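Threonine synthase (Brucella melitensis bv. 1, PDB 4F4F) probably converts O-phospho-L-homoserine and water into L-threonine and phosphate, using pyridoxal 5'-phosphate as cofactor, in the last step of threonine biosynthesis. Local coordinates at residues Gln38-Phe43 against Thr65-Gly70; Glu46-Leu51 against Met274-Glu279; Val57-Ala62 against Gln235-Phe240; Cys94-Thr99 against Leu244-Pro249; Phe240-Ser245 against Val253-Pro258. All blocks are in the same frame, centred on the assembly; numbering follows the deposited sequence.

Contact 1. Residues Gln38-Phe43 against Thr65-Gly70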
# COMPACT_ATOMS: atom_id res chain seq x y z
N GLN A 38 -5.87 -13.67 -13.79
CA GLN A 38 -6.84 -14.64 -14.24
C GLN A 38 -6.64 -15.96 -13.49
O GLN A 38 -7.59 -16.71 -13.26
CB GLN A 38 -6.65 -14.85 -15.72
CG GLN A 38 -7.65 -15.79 -16.37
CD GLN A 38 -7.36 -15.95 -17.82
OE1 GLN A 38 -6.46 -16.70 -18.22
NE2 GLN A 38 -8.12 -15.27 -18.63
N GLU A 39 -5.39 -16.25 -13.16
CA GLU A 39 -5.05 -17.35 -12.26
C GLU A 39 -3.85 -16.96 -11.45
O GLU A 39 -3.06 -16.09 -11.85
CB GLU A 39 -4.72 -18.62 -13.02
CG GLU A 39 -3.56 -18.46 -13.98
CD GLU A 39 -4.02 -18.54 -15.41
OE1 GLU A 39 -3.19 -19.04 -16.22
OE2 GLU A 39 -5.18 -18.15 -15.74
N TYR A 40 -3.70 -17.61 -10.30
CA TYR A 40 -2.57 -17.33 -9.44
C TYR A 40 -1.41 -18.28 -9.73
O TYR A 40 -1.59 -19.49 -9.81
CB TYR A 40 -2.96 -17.40 -7.98
CG TYR A 40 -3.81 -16.22 -7.61
CD1 TYR A 40 -3.25 -14.96 -7.47
CD2 TYR A 40 -5.18 -16.35 -7.50
CE1 TYR A 40 -4.03 -13.88 -7.15
CE2 TYR A 40 -5.97 -15.26 -7.19
CZ TYR A 40 -5.40 -14.05 -7.02
OH TYR A 40 -6.24 -13.01 -6.76
N PRO A 41 -0.20 -17.73 -9.86
CA PRO A 41 0.98 -18.58 -10.01
C PRO A 41 1.13 -19.46 -8.78
O PRO A 41 0.79 -19.02 -7.70
CB PRO A 41 2.12 -17.56 -10.06
CG PRO A 41 1.48 -16.31 -10.53
CD PRO A 41 0.15 -16.31 -9.84
N GLN A 42 1.55 -20.69 -8.97
CA GLN A 42 1.57 -21.63 -7.87
C GLN A 42 2.98 -22.04 -7.50
O GLN A 42 3.83 -22.25 -8.36
CB GLN A 42 0.76 -22.89 -8.22
CG GLN A 42 -0.69 -22.58 -8.44
CD GLN A 42 -1.36 -22.17 -7.15
OE1 GLN A 42 -1.26 -22.87 -6.14
NE2 GLN A 42 -2.06 -21.05 -7.19
N PHE A 43 3.19 -22.20 -6.20
CA PHE A 43 4.42 -22.77 -5.63
C PHE A 43 4.08 -24.00 -4.80
O PHE A 43 3.27 -23.92 -3.88
CB PHE A 43 5.11 -21.75 -4.72
CG PHE A 43 5.88 -20.71 -5.44
CD1 PHE A 43 5.24 -19.70 -6.13
CD2 PHE A 43 7.27 -20.73 -5.43
CE1 PHE A 43 5.97 -18.74 -6.82
CE2 PHE A 43 7.99 -19.76 -6.10
CZ PHE A 43 7.34 -18.78 -6.80
N THR A 65 7.98 -12.73 -10.90
CA THR A 65 8.17 -12.92 -12.33
C THR A 65 6.94 -13.52 -13.05
O THR A 65 6.56 -13.04 -14.12
CB THR A 65 9.45 -13.76 -12.62
OG1 THR A 65 10.58 -13.00 -12.24
CG2 THR A 65 9.63 -14.12 -14.10
N PRO A 66 6.28 -14.53 -12.44
CA PRO A 66 5.14 -15.13 -13.15
C PRO A 66 4.03 -14.12 -13.41
O PRO A 66 3.31 -14.26 -14.39
CB PRO A 66 4.65 -16.24 -12.21
CG PRO A 66 5.77 -16.50 -11.27
CD PRO A 66 6.68 -15.29 -11.25
N PHE A 67 3.87 -13.14 -12.52
CA PHE A 67 2.87 -12.11 -12.72
C PHE A 67 3.09 -11.20 -13.93
O PHE A 67 2.12 -10.59 -14.43
CB PHE A 67 2.72 -11.24 -11.46
CG PHE A 67 2.09 -11.95 -10.30
CD1 PHE A 67 0.74 -12.20 -10.27
CD2 PHE A 67 2.86 -12.38 -9.23
CE1 PHE A 67 0.15 -12.86 -9.21
CE2 PHE A 67 2.29 -13.04 -8.14
CZ PHE A 67 0.92 -13.27 -8.12
N THR A 68 4.34 -11.09 -14.39
CA THR A 68 4.70 -10.20 -15.50
C THR A 68 4.52 -10.79 -16.89
O THR A 68 4.70 -10.08 -17.89
CB THR A 68 6.14 -9.69 -15.38
OG1 THR A 68 7.07 -10.77 -15.56
CG2 THR A 68 6.36 -9.05 -14.01
N GLY A 69 4.17 -12.08 -16.96
CA GLY A 69 3.71 -12.71 -18.19
C GLY A 69 4.75 -12.72 -19.29
O GLY A 69 4.41 -12.66 -20.48
N GLY A 70 6.02 -12.73 -18.91
CA GLY A 70 7.08 -12.66 -19.89
C GLY A 70 7.28 -11.32 -20.58
O GLY A 70 8.05 -11.24 -21.53

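Contact 2. Residues Glu46-Leu51 against Met274-Glu279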
# COMPACT_ATOMS: atom_id res chain seq x y z
N GLU A 46 7.96 -27.93 -2.10
CA GLU A 46 9.39 -28.03 -2.48
C GLU A 46 9.89 -26.75 -3.16
O GLU A 46 11.03 -26.39 -2.98
CB GLU A 46 9.63 -29.23 -3.43
CG GLU A 46 9.67 -30.54 -2.73
CD GLU A 46 10.86 -30.64 -1.81
OE1 GLU A 46 11.95 -30.12 -2.14
OE2 GLU A 46 10.70 -31.21 -0.75
N GLN A 47 9.04 -26.10 -3.96
CA GLN A 47 9.41 -24.87 -4.61
C GLN A 47 9.61 -23.77 -3.57
O GLN A 47 10.45 -22.92 -3.75
CB GLN A 47 8.40 -24.42 -5.68
CG GLN A 47 8.54 -25.18 -6.97
CD GLN A 47 7.29 -25.25 -7.85
OE1 GLN A 47 6.18 -24.88 -7.47
NE2 GLN A 47 7.49 -25.80 -9.06
N ILE A 48 8.85 -23.81 -2.47
CA ILE A 48 9.06 -22.85 -1.39
C ILE A 48 10.34 -23.21 -0.62
O ILE A 48 11.16 -22.33 -0.32
CB ILE A 48 7.82 -22.72 -0.46
CG1 ILE A 48 6.60 -22.21 -1.25
CG2 ILE A 48 8.16 -21.83 0.74
CD1 ILE A 48 5.29 -22.31 -0.46
N ARG A 49 10.53 -24.49 -0.31
CA ARG A 49 11.79 -24.92 0.32
C ARG A 49 13.01 -24.45 -0.49
O ARG A 49 14.01 -24.03 0.09
CB ARG A 49 11.83 -26.40 0.58
CG ARG A 49 10.90 -26.85 1.71
CD ARG A 49 11.13 -28.27 2.19
NE ARG A 49 9.95 -28.72 2.91
CZ ARG A 49 8.90 -29.33 2.34
NH1 ARG A 49 8.91 -29.65 1.04
NH2 ARG A 49 7.84 -29.67 3.07
N ALA A 50 12.87 -24.45 -1.81
CA ALA A 50 13.96 -24.03 -2.70
C ALA A 50 14.32 -22.55 -2.56
O ALA A 50 15.39 -22.15 -2.95
CB ALA A 50 13.66 -24.39 -4.16
N LEU A 51 13.44 -21.75 -1.97
CA LEU A 51 13.70 -20.31 -1.73
C LEU A 51 14.57 -20.05 -0.50
O LEU A 51 15.03 -18.91 -0.29
CB LEU A 51 12.37 -19.56 -1.58
CG LEU A 51 11.52 -19.63 -2.85
CD1 LEU A 51 10.21 -18.90 -2.63
CD2 LEU A 51 12.27 -19.15 -4.08
N MET A 274 -1.10 -18.55 -3.73
CA MET A 274 0.03 -19.10 -4.47
C MET A 274 0.63 -20.36 -3.83
O MET A 274 1.41 -21.04 -4.48
CB MET A 274 1.14 -18.07 -4.63
CG MET A 274 0.73 -16.85 -5.45
SD MET A 274 1.96 -15.55 -5.30
CE MET A 274 3.31 -16.31 -6.23
N GLY A 275 0.26 -20.66 -2.58
CA GLY A 275 0.71 -21.88 -1.88
C GLY A 275 1.46 -21.64 -0.59
O GLY A 275 1.83 -22.58 0.07
N LEU A 276 1.68 -20.39 -0.19
CA LEU A 276 2.32 -20.13 1.07
C LEU A 276 1.42 -20.58 2.22
O LEU A 276 0.27 -20.11 2.36
CB LEU A 276 2.71 -18.66 1.19
CG LEU A 276 3.63 -18.33 2.36
CD1 LEU A 276 5.02 -19.01 2.19
CD2 LEU A 276 3.74 -16.80 2.50
N PRO A 277 1.94 -21.47 3.10
CA PRO A 277 1.08 -21.92 4.19
C PRO A 277 0.80 -20.84 5.24
O PRO A 277 1.69 -20.46 6.00
CB PRO A 277 1.87 -23.08 4.78
CG PRO A 277 2.70 -23.57 3.64
CD PRO A 277 3.16 -22.30 3.00
N ILE A 278 -0.43 -20.36 5.28
CA ILE A 278 -0.81 -19.27 6.16
C ILE A 278 -1.97 -19.77 6.98
O ILE A 278 -2.89 -20.45 6.46
CB ILE A 278 -1.16 -17.98 5.37
CG1 ILE A 278 0.13 -17.34 4.83
CG2 ILE A 278 -1.88 -16.94 6.22
CD1 ILE A 278 -0.09 -16.15 3.92
N GLU A 279 -1.94 -19.46 8.26
CA GLU A 279 -2.99 -19.89 9.17
C GLU A 279 -4.02 -18.76 9.23
O GLU A 279 -5.02 -18.80 8.51
CB GLU A 279 -2.39 -20.30 10.52
CG GLU A 279 -3.36 -20.55 11.67
CD GLU A 279 -2.71 -21.28 12.86
OE1 GLU A 279 -2.56 -20.73 14.02
OE2 GLU A 279 -2.35 -22.43 12.63

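Contact 3. Residues Val57-Ala62 against Gln235-Phe240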
# COMPACT_ATOMS: atom_id res chain seq x y z
N VAL A 57 15.79 -9.82 -2.74
CA VAL A 57 15.69 -9.62 -4.18
C VAL A 57 15.47 -10.94 -4.91
O VAL A 57 14.64 -11.02 -5.77
CB VAL A 57 16.94 -8.88 -4.71
CG1 VAL A 57 17.04 -8.93 -6.24
CG2 VAL A 57 16.92 -7.45 -4.20
N GLU A 58 16.19 -11.98 -4.56
CA GLU A 58 16.02 -13.27 -5.22
C GLU A 58 14.64 -13.87 -4.99
O GLU A 58 14.07 -14.47 -5.89
CB GLU A 58 17.09 -14.24 -4.75
CG GLU A 58 18.48 -13.92 -5.27
CD GLU A 58 19.54 -14.77 -4.56
OE1 GLU A 58 19.44 -15.02 -3.34
OE2 GLU A 58 20.48 -15.17 -5.22
N VAL A 59 14.09 -13.70 -3.79
CA VAL A 59 12.77 -14.20 -3.51
C VAL A 59 11.74 -13.40 -4.31
O VAL A 59 10.80 -13.96 -4.87
CB VAL A 59 12.44 -14.17 -2.01
CG1 VAL A 59 10.97 -14.50 -1.74
CG2 VAL A 59 13.34 -15.14 -1.24
N ALA A 60 11.93 -12.10 -4.36
CA ALA A 60 11.08 -11.20 -5.14
C ALA A 60 11.05 -11.61 -6.63
O ALA A 60 10.00 -11.68 -7.24
CB ALA A 60 11.57 -9.76 -4.97
N LEU A 61 12.18 -11.95 -7.19
CA LEU A 61 12.22 -12.35 -8.59
C LEU A 61 11.45 -13.66 -8.79
O LEU A 61 10.67 -13.78 -9.74
CB LEU A 61 13.65 -12.46 -9.07
CG LEU A 61 14.42 -11.14 -9.22
CD1 LEU A 61 15.89 -11.42 -9.38
CD2 LEU A 61 13.88 -10.33 -10.38
N ALA A 62 11.63 -14.61 -7.88
CA ALA A 62 10.91 -15.88 -7.94
C ALA A 62 9.41 -15.66 -7.85
O ALA A 62 8.65 -16.22 -8.66
CB ALA A 62 11.40 -16.86 -6.86
N GLN A 235 3.89 -6.40 -2.72
CA GLN A 235 3.72 -6.65 -1.31
C GLN A 235 3.60 -8.14 -0.99
O GLN A 235 3.87 -8.55 0.15
CB GLN A 235 2.52 -5.88 -0.82
CG GLN A 235 2.74 -4.39 -0.94
CD GLN A 235 1.72 -3.61 -0.15
OE1 GLN A 235 0.83 -3.00 -0.73
NE2 GLN A 235 1.81 -3.68 1.24
N VAL A 236 3.32 -8.95 -2.01
CA VAL A 236 3.28 -10.41 -1.86
C VAL A 236 4.63 -10.94 -1.33
O VAL A 236 4.67 -11.87 -0.52
CB VAL A 236 2.93 -11.07 -3.20
CG1 VAL A 236 2.96 -12.61 -3.07
CG2 VAL A 236 1.57 -10.61 -3.70
N VAL A 237 5.71 -10.28 -1.72
CA VAL A 237 7.03 -10.78 -1.47
C VAL A 237 7.32 -10.94 0.02
O VAL A 237 7.85 -11.97 0.45
CB VAL A 237 8.11 -9.90 -2.15
CG1 VAL A 237 9.50 -10.45 -1.83
CG2 VAL A 237 7.91 -9.87 -3.69
N TYR A 238 7.02 -9.92 0.82
CA TYR A 238 7.47 -9.96 2.21
C TYR A 238 6.70 -10.99 3.05
O TYR A 238 7.18 -11.42 4.10
CB TYR A 238 7.57 -8.61 2.85
CG TYR A 238 6.35 -7.76 2.75
CD1 TYR A 238 5.22 -8.05 3.49
CD2 TYR A 238 6.36 -6.59 2.02
CE1 TYR A 238 4.09 -7.23 3.41
CE2 TYR A 238 5.25 -5.77 1.96
CZ TYR A 238 4.13 -6.10 2.64
OH TYR A 238 3.03 -5.25 2.57
N TYR A 239 5.54 -11.40 2.57
CA TYR A 239 4.86 -12.55 3.20
C TYR A 239 5.68 -13.82 3.01
O TYR A 239 5.94 -14.54 3.97
CB TYR A 239 3.46 -12.73 2.66
CG TYR A 239 2.56 -11.64 3.08
CD1 TYR A 239 1.87 -11.70 4.27
CD2 TYR A 239 2.38 -10.53 2.27
CE1 TYR A 239 1.03 -10.68 4.65
CE2 TYR A 239 1.57 -9.47 2.66
CZ TYR A 239 0.88 -9.58 3.86
OH TYR A 239 0.04 -8.60 4.23
N PHE A 240 6.19 -14.05 1.80
CA PHE A 240 7.13 -15.13 1.58
C PHE A 240 8.42 -15.03 2.41
O PHE A 240 8.84 -16.01 3.04
CB PHE A 240 7.50 -15.26 0.09
CG PHE A 240 6.44 -15.99 -0.73
CD1 PHE A 240 5.32 -15.33 -1.22
CD2 PHE A 240 6.59 -17.32 -1.04
CE1 PHE A 240 4.38 -15.99 -1.99
CE2 PHE A 240 5.64 -17.99 -1.78
CZ PHE A 240 4.54 -17.33 -2.26

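Contact 4. Residues Cys94-Thr99 against Leu244-Pro249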
# COMPACT_ATOMS: atom_id res chain seq x y z
N CYS A 94 13.19 -6.16 4.54
CA CYS A 94 12.11 -6.17 5.51
C CYS A 94 12.43 -7.17 6.65
O CYS A 94 12.10 -8.35 6.56
CB CYS A 94 10.82 -6.60 4.81
SG CYS A 94 10.29 -5.50 3.46
N PRO A 95 13.09 -6.70 7.71
CA PRO A 95 13.57 -7.66 8.74
C PRO A 95 12.54 -7.93 9.83
O PRO A 95 11.68 -7.08 10.08
CB PRO A 95 14.73 -6.93 9.35
CG PRO A 95 14.35 -5.48 9.24
CD PRO A 95 13.63 -5.36 7.92
N LEU A 96 12.62 -9.11 10.44
CA LEU A 96 11.83 -9.42 11.65
C LEU A 96 12.56 -8.97 12.92
O LEU A 96 13.78 -9.07 13.01
CB LEU A 96 11.53 -10.92 11.72
CG LEU A 96 10.62 -11.51 10.65
CD1 LEU A 96 10.72 -13.06 10.65
CD2 LEU A 96 9.18 -11.05 10.80
N VAL A 97 11.79 -8.51 13.92
CA VAL A 97 12.28 -8.28 15.27
C VAL A 97 11.33 -9.05 16.18
O VAL A 97 10.12 -8.85 16.10
CB VAL A 97 12.29 -6.77 15.62
CG1 VAL A 97 12.64 -6.57 17.11
CG2 VAL A 97 13.29 -6.05 14.72
N GLN A 98 11.84 -10.00 16.95
CA GLN A 98 10.99 -10.80 17.84
C GLN A 98 10.51 -9.96 19.01
O GLN A 98 11.33 -9.29 19.63
CB GLN A 98 11.76 -11.98 18.38
CG GLN A 98 10.88 -12.96 19.14
CD GLN A 98 11.60 -14.27 19.41
OE1 GLN A 98 12.82 -14.39 19.15
NE2 GLN A 98 10.86 -15.25 19.92
N THR A 99 9.22 -10.05 19.34
CA THR A 99 8.65 -9.25 20.47
C THR A 99 8.05 -10.08 21.62
O THR A 99 7.74 -9.54 22.67
CB THR A 99 7.59 -8.24 19.96
OG1 THR A 99 6.68 -8.91 19.07
CG2 THR A 99 8.25 -7.09 19.21
N LEU A 244 9.44 -17.61 5.27
CA LEU A 244 10.64 -18.43 5.09
C LEU A 244 11.58 -18.33 6.29
O LEU A 244 12.18 -19.32 6.72
CB LEU A 244 11.41 -18.01 3.84
CG LEU A 244 10.82 -18.42 2.50
CD1 LEU A 244 11.49 -17.59 1.35
CD2 LEU A 244 10.98 -19.95 2.33
N SER A 245 11.67 -17.15 6.90
CA SER A 245 12.53 -17.00 8.08
C SER A 245 12.00 -17.92 9.20
O SER A 245 12.79 -18.47 9.94
CB SER A 245 12.59 -15.54 8.58
OG SER A 245 13.23 -14.68 7.65
N LEU A 246 10.68 -18.07 9.29
CA LEU A 246 10.05 -18.86 10.33
C LEU A 246 9.79 -20.32 10.02
O LEU A 246 9.22 -21.05 10.85
CB LEU A 246 8.77 -18.16 10.82
CG LEU A 246 9.01 -16.68 11.17
CD1 LEU A 246 7.66 -16.02 11.44
CD2 LEU A 246 9.98 -16.56 12.32
N GLY A 247 10.25 -20.78 8.87
CA GLY A 247 10.26 -22.18 8.57
C GLY A 247 9.32 -22.64 7.49
O GLY A 247 9.18 -23.86 7.26
N ALA A 248 8.71 -21.69 6.77
CA ALA A 248 7.90 -22.07 5.61
C ALA A 248 8.66 -23.01 4.69
O ALA A 248 9.87 -22.83 4.46
CB ALA A 248 7.42 -20.82 4.85
N PRO A 249 7.97 -24.01 4.12
CA PRO A 249 6.55 -24.29 4.17
C PRO A 249 6.19 -25.33 5.21
O PRO A 249 5.08 -25.79 5.22
CB PRO A 249 6.28 -24.90 2.79
CG PRO A 249 7.49 -25.68 2.51
CD PRO A 249 8.64 -24.93 3.20

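Contact 5. Residues Phe240-Ser245 against Val253-Pro258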
# COMPACT_ATOMS: atom_id res chain seq x y z
N PHE A 240 6.19 -14.05 1.80
CA PHE A 240 7.13 -15.13 1.58
C PHE A 240 8.42 -15.03 2.41
O PHE A 240 8.84 -16.01 3.04
CB PHE A 240 7.50 -15.26 0.09
CG PHE A 240 6.44 -15.99 -0.73
CD1 PHE A 240 5.32 -15.33 -1.22
CD2 PHE A 240 6.59 -17.32 -1.04
CE1 PHE A 240 4.38 -15.99 -1.99
CE2 PHE A 240 5.64 -17.99 -1.78
CZ PHE A 240 4.54 -17.33 -2.26
N THR A 241 9.07 -13.88 2.39
CA THR A 241 10.38 -13.77 3.06
C THR A 241 10.24 -13.94 4.59
O THR A 241 11.03 -14.64 5.23
CB THR A 241 11.13 -12.50 2.66
OG1 THR A 241 10.38 -11.32 3.07
CG2 THR A 241 11.42 -12.49 1.12
N ALA A 242 9.25 -13.29 5.18
CA ALA A 242 8.97 -13.48 6.61
C ALA A 242 8.66 -14.94 6.94
O ALA A 242 9.22 -15.50 7.88
CB ALA A 242 7.82 -12.58 7.05
N ALA A 243 7.79 -15.57 6.15
CA ALA A 243 7.37 -16.95 6.42
C ALA A 243 8.56 -17.90 6.24
O ALA A 243 8.72 -18.86 7.00
CB ALA A 243 6.19 -17.37 5.53
N LEU A 244 9.44 -17.61 5.27
CA LEU A 244 10.64 -18.43 5.09
C LEU A 244 11.58 -18.33 6.29
O LEU A 244 12.18 -19.32 6.72
CB LEU A 244 11.41 -18.01 3.84
CG LEU A 244 10.82 -18.42 2.50
CD1 LEU A 244 11.49 -17.59 1.35
CD2 LEU A 244 10.98 -19.95 2.33
N SER A 245 11.67 -17.15 6.90
CA SER A 245 12.53 -17.00 8.08
C SER A 245 12.00 -17.92 9.20
O SER A 245 12.79 -18.47 9.94
CB SER A 245 12.59 -15.54 8.58
OG SER A 245 13.23 -14.68 7.65
N VAL A 253 2.23 -19.94 9.02
CA VAL A 253 2.52 -18.67 9.67
C VAL A 253 1.27 -17.80 9.61
O VAL A 253 0.48 -17.91 8.67
CB VAL A 253 3.72 -17.98 8.96
CG1 VAL A 253 3.96 -16.56 9.53
CG2 VAL A 253 4.99 -18.82 9.16
N SER A 254 1.06 -16.99 10.64
CA SER A 254 -0.06 -16.05 10.67
C SER A 254 0.43 -14.61 10.55
O SER A 254 1.57 -14.27 10.95
CB SER A 254 -0.91 -16.22 11.94
OG SER A 254 -1.55 -17.47 11.95
N PHE A 255 -0.41 -13.77 9.98
CA PHE A 255 -0.09 -12.36 9.82
C PHE A 255 -1.22 -11.45 10.30
O PHE A 255 -2.39 -11.69 10.01
CB PHE A 255 0.18 -12.02 8.37
CG PHE A 255 1.39 -12.71 7.78
CD1 PHE A 255 1.30 -13.98 7.27
CD2 PHE A 255 2.60 -12.06 7.73
CE1 PHE A 255 2.39 -14.60 6.70
CE2 PHE A 255 3.71 -12.68 7.19
CZ PHE A 255 3.60 -13.95 6.67
N THR A 256 -0.83 -10.37 10.97
CA THR A 256 -1.76 -9.31 11.29
C THR A 256 -1.30 -8.03 10.61
O THR A 256 -0.14 -7.65 10.70
CB THR A 256 -1.87 -9.12 12.82
OG1 THR A 256 -2.30 -10.34 13.42
CG2 THR A 256 -2.87 -7.99 13.20
N VAL A 257 -2.24 -7.36 9.95
CA VAL A 257 -1.93 -6.23 9.11
C VAL A 257 -2.74 -5.01 9.50
O VAL A 257 -3.98 -5.04 9.38
CB VAL A 257 -2.28 -6.56 7.66
CG1 VAL A 257 -1.93 -5.38 6.76
CG2 VAL A 257 -1.58 -7.84 7.22
N PRO A 258 -2.07 -3.93 9.95
CA PRO A 258 -2.80 -2.70 10.15
C PRO A 258 -3.26 -2.22 8.80
O PRO A 258 -2.44 -2.04 7.89
CB PRO A 258 -1.77 -1.75 10.83
CG PRO A 258 -0.54 -2.55 11.08
CD PRO A 258 -0.62 -3.74 10.17

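Contact 1. Residues Gln38-Phe43 against Thr65-Gly70
P41 sets CG over the centre of one face of the F67 ring, the two side chains crossing at about a right angle. In this CH-pi contact P41 CG stands 3.9 Å from the centroid of the F67 ring and only 12° off its normal. P41 CD, the neighbouring ring atom, lies 3.5 Å from F67 CE1, with CZ almost as near. F67 is brought there by a CG that sits anti to its carbonyl carbon (chi1 -69°), which carries the phenyl group across toward P41. At the edge of the F67 ring, near its plane, Y40 CD1 lies 4.4 Å from F67 CE1, while the Y40 hydroxyl is hydrogen-bonded to E327. Both segments are loops of the N-terminal threonine synthase region, 38-43 leading into helix 45-49 and 65-70 following helix 56-64, and two irregular connections meet here through their rings. The prolines also meet each other, P41 CB lying 3.6 Å from P66 CB. T65 O ties the turn after the helix, accepting from T68 N and from T68 OG1 at 2.7 Å. On the other segment, Q42 NE2 donates to Y40 O from above the carbonyl plane, 3.1 Å away, and it also bonds R273 O.

Contact 2. Residues Glu46-Leu51 against Met274-Glu279
The peptide between G275 and L276 has I48 CD1 over one face, 3.5 Å from G275 O and 3.9 Å from G275 C. The pyrrolidine ring of P277 approaches the same methyl with its CD atom, 4.1 Å from I48 CD1. Another flat group, on the helix itself, is the R49 guanidinium, which has E46 CG at its edge, in plane, and whose NH1 forms a salt bridge with E46 OE2 at 3.0 Å; R49 is also salt-bridged to D250. Across the contact everything depends on one methyl. I48 carries CG1 anti to its carbonyl carbon and then runs out extended (chi2 169°), which sends CD1 away from helix 45-49 into the bend of the other segment. There I48 CD1 also lies 4.2 Å from L276 CD1. L244 of helix 236-245 touches the same isoleucine side chain. G275, with its positive phi and two bonds back into the last turn, closes helix 263-274 in a Schellman motif. I48 thus packs on the helix-to-strand turn of a beta-alpha-beta crossover, formed by strand 253-258, helix 263-274 and the parallel strand 278-285.

Contact 3. Residues Val57-Ala62 against Gln235-Phe240
Helices 57-62 and 236-240 approach to 9.3 Å between their axes, their N-to-C directions 120° apart, and A60 and V237 come together where they pass, with CA atoms 5.5 Å apart. The small side chain of A60 probably helps the backbones come this near. V237 points toward helix 57-62 and sets both branches against A60: with CG1 anti to the backbone N (chi1 179°) and CG2 anti to the carbonyl carbon, the fork opens onto A60, and CG1 and CG2 of V237 each lie 3.7 Å from A60 CA. The A60 methyl rests almost equally against both branches, its CB 3.8 Å from V237 CG1. V59, one residue earlier, fills the flank of this meeting. Its CG1 branch does the touching, reaching F240 CB at 4.0 Å and, more loosely, V237 CG1 at 4.3 Å. F240 starts out toward helix 57-62 but its ring then turns off, so that CB rather than the phenyl group carries the contact; V236 O lies at the ring edge, in plane. No polar group bridges the helices, and all four touching residues are buried, as befits aliphatic packing inside the protein. One helix belongs to the N-terminal threonine synthase region and the other to the pyridoxal-phosphate-dependent enzyme region, so the packing fastens these two parts together. Around it, Y56 and L64 also touch V237, V81 of helix 74-86 backs A60, and the F240 ring continues to V63 and to A271 of helix 263-274.

Contact 4. Residues Cys94-Thr99 against Leu244-Pro249
L96 puts a single methyl into the corner where helix 236-245 ends, touching S245 and L246 with the same atom. Its CG is anti to the carbonyl carbon (chi1 -66°), and with chi2 at 166° the CD1 branch continues the chain outward from the strand. That extended shape carries L96 CD1 to within 3.7 Å of S245 CB, so it is the methylene of the serine that is met. L246 approaches from the other segment with CG likewise anti to its carbonyl carbon (chi1 -50°). Its CD1 takes the extended position, and the other branch does the touching: L246 CD2 lies 3.9 Å from L96 CD1, and L246 CG is scarcely farther, at 4.0 Å. The two leucines reach toward each other, tip to tip. Just beyond, G247 adopts positive phi and ends the helix in a Schellman motif, with its N bonded to L244 O, and the chain passes on through a cis peptide bond before P249. L96 opens strand 96-100, an outermost strand of the mixed sheet, paired antiparallel with strand 103-107. From there L96 also packs on L106, while V410 of strand 409-413 touches both leucines, so the helix end is seated across the margin of this sheet.

Contact 5. Residues Phe240-Ser245 against Val253-Pro258
Helix 236-245 packs on the six-stranded mixed sheet through A242 and A243, which meet V253 and F255 of the interior strand 253-258. The axes of the two segments pass 9.3 Å apart and their N-to-C directions differ by 135°, the chain having reversed through the short connection 246-252. A243 faces the start of the strand, its CB 4.1 Å from V253 CG2. That branch of V253 is anti to the carbonyl carbon, whereas CG1 takes the place anti to the backbone N (chi1 174°), and the same CG2 is also 4.1 Å from A243 CA. Further along, F255 turns its ring edge to the helix. A242 CB lies near the ring plane, 4.1 Å from F255 CE2, and A243 CB sits at the same edge, 4.4 Å from F255 CZ. The phenyl group is directed there by chi1 of -64°, which sets CG anti to its carbonyl carbon. V253 and F255 share one side of the strand, as alternate residues do in an alpha/beta sheet, with neighbours 409-413 and 278-285 running parallel to it. S254, on the other side, bonds through OG to the backbone N of Q280. F255 is held further by an edge-to-face stack with Y239, one helical turn before A243, and by V410 and I278 from the flanking strands. At its C-terminal end the strand delivers P258 to the cofactor pocket, where it touches pyridoxal 5'-phosphate; the F255 side chain itself stays about 12 Å from the cofactor.

How the contacts relate
Helix 236-245 is the common element of contacts 3, 4 and 5: it meets the N-terminal helix 56-64 in contact 3, the strand 253-258 in contact 5, and by its end the edge strand 96-100 in contact 4. Contacts 3 and 5 are fully buried and rely on alanines opposite valine or phenylalanine, whereas contacts 1, 2 and 4 are only partly buried and use a proline over a phenyl face (contact 1) or single extended methyls (contacts 2 and 4). Contact 2 joins contact 5 through strand pairing, V253 with P277 and E279, and joins contact 1 where F43 N probably bonds M274 O, 2.7 Å away. Across none of the five interfaces does a hydrogen bond pass.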